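Local coordinates for protein precorrin-6y methylase (Rhodobacter capsulatus, PDB 3NJR) that probably methylates precorrin-6Y in adenosylcobalamin biosynthesis, its C-terminal domain, the part described here, binding S-adenosyl-L-homocysteine, the demethylated product of the methyl donor, at residues A[36-39]-A[43-46]. Sequence-based numbering, arbitrary orientation.
Sequences GQIT and MRAL. With SAH (S-adenosyl-L-homocysteine), chain C.
Arg44 reaches back from helix 41-51 to grip the carbonyl of Thr39, and the pair illustrates how a Rossmann-like methyltransferase domain ties the loop that holds the S-adenosyl-L-homocysteine to the helix that follows. The arginine is worth following outward. Arg44 CB packs against the methyl CG2 of Thr39, 4.1 Å away. CB, CG and CD run out in an extended chain before a bend at chi3 (-26°) brings the guanidinium to the Thr39 carbonyl. There NE makes a weak hydrogen bond to Thr39 O, and Arg44 NH2 a shorter one of 3.0 Å to the same Thr39 O. The NH2 donor lies almost in line with the C=O bond (163°), while the oxygen sits at the edge of the guanidinium, near its plane but tilted somewhat out of it. One acceptor thus receives two donors from one side chain, although the N-H...O angle of 139° at NH2 is far from straight. The remaining nitrogen, NH1, is anchored by a salt bridge to Glu72 and a hydrogen bond to the carbonyl of Arg27, partners that help fix how the group is turned.

Thr39 faces both ways. With CG2 anti to the backbone N, its methyl meets the first turn of the helix, where CB of Met43 lies 4.0 Å from Thr39 CG2. With OG1 beside the backbone N, the hydroxyl and the amide can both point at the carboxylate of S-adenosyl-L-homocysteine; the ligand is also hydrogen-bonded to Ser66 N, Ser68 OG and Glu84 OE2. Gln37 flanks the ligand further along, Gln37 CG lying 3.7 Å from CG of the homocysteine chain. At the carboxylate, OXT accepts from Thr39 N at 3.1 Å and from Thr39 OG1 at 3.0 Å.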
# COMPACT_ATOMS: atom_id res chain seq x y z
N GLY A 36 -16.32 13.44 15.14
CA GLY A 36 -15.83 13.19 13.78
C GLY A 36 -14.31 13.22 13.64
O GLY A 36 -13.78 12.69 12.66
N GLN A 37 -13.61 13.80 14.62
CA GLN A 37 -12.14 13.89 14.57
C GLN A 37 -11.39 12.77 15.33
O GLN A 37 -10.16 12.80 15.43
CB GLN A 37 -11.68 15.27 15.05
CG GLN A 37 -10.27 15.69 14.58
CD GLN A 37 -10.03 15.45 13.07
OE1 GLN A 37 -10.89 15.77 12.23
NE2 GLN A 37 -8.85 14.91 12.73
N ILE A 38 -12.12 11.78 15.83
CA ILE A 38 -11.55 10.68 16.63
C ILE A 38 -10.41 9.94 15.90
O ILE A 38 -10.37 9.93 14.68
CB ILE A 38 -12.70 9.70 17.04
CG1 ILE A 38 -12.23 8.69 18.09
CG2 ILE A 38 -13.31 9.01 15.82
CD1 ILE A 38 -13.34 8.09 18.95
N THR A 39 -9.47 9.36 16.66
CA THR A 39 -8.50 8.38 16.11
C THR A 39 -9.19 7.02 15.84
O THR A 39 -9.83 6.47 16.73
CB THR A 39 -7.25 8.15 17.05
OG1 THR A 39 -6.49 9.36 17.19
CG2 THR A 39 -6.32 7.06 16.49
N MET A 43 -5.87 2.24 14.45
CA MET A 43 -4.73 3.12 14.63
C MET A 43 -4.51 3.37 16.12
O MET A 43 -3.37 3.45 16.59
CB MET A 43 -4.88 4.42 13.83
CG MET A 43 -3.61 5.32 13.83
SD MET A 43 -2.18 4.78 12.79
CE MET A 43 -2.98 4.54 11.20
N ARG A 44 -5.62 3.44 16.86
CA ARG A 44 -5.55 3.60 18.30
C ARG A 44 -4.88 2.40 18.97
O ARG A 44 -4.10 2.58 19.92
CB ARG A 44 -6.92 3.85 18.92
CG ARG A 44 -6.84 4.70 20.15
CD ARG A 44 -8.19 5.15 20.68
NE ARG A 44 -9.23 5.22 19.67
CZ ARG A 44 -10.11 4.24 19.43
NH1 ARG A 44 -10.05 3.11 20.14
NH2 ARG A 44 -11.05 4.38 18.51
N ALA A 45 -5.15 1.20 18.48
CA ALA A 45 -4.40 0.05 18.95
C ALA A 45 -2.90 0.21 18.69
O ALA A 45 -2.09 -0.02 19.59
CB ALA A 45 -4.93 -1.24 18.33
N LEU A 46 -2.53 0.63 17.48
CA LEU A 46 -1.09 0.70 17.13
C LEU A 46 -0.35 1.69 18.00
O LEU A 46 0.76 1.42 18.49
CB LEU A 46 -0.87 1.04 15.67
CG LEU A 46 -1.16 -0.10 14.71
CD1 LEU A 46 -1.27 0.45 13.29
CD2 LEU A 46 -0.11 -1.22 14.80
N SAH C . -6.09 11.80 19.03
CA SAH C . -7.43 12.38 18.71
CB SAH C . -7.53 12.64 17.21
CG SAH C . -7.77 14.12 16.89
SD SAH C . -6.33 14.83 16.15
C SAH C . -8.53 11.47 19.21
O SAH C . -9.66 11.88 19.46
OXT SAH C . -8.34 10.27 19.39
C5' SAH C . -6.80 16.51 15.77
C4' SAH C . -7.03 17.39 17.01
O4' SAH C . -5.83 18.07 17.45
C3' SAH C . -8.05 18.48 16.70
O3' SAH C . -9.16 18.34 17.57
C2' SAH C . -7.35 19.81 16.97
O2' SAH C . -8.19 20.77 17.62
C1' SAH C . -6.17 19.41 17.85
N9 SAH C . -5.07 20.41 17.76
C8 SAH C . -4.70 21.09 16.64
N7 SAH C . -3.68 21.94 16.90
C5 SAH C . -3.37 21.83 18.20
C6 SAH C . -2.39 22.44 19.12
N6 SAH C . -1.52 23.36 18.65
N1 SAH C . -2.37 22.05 20.43
C2 SAH C . -3.24 21.13 20.89
N3 SAH C . -4.16 20.54 20.10
C4 SAH C . -4.29 20.83 18.77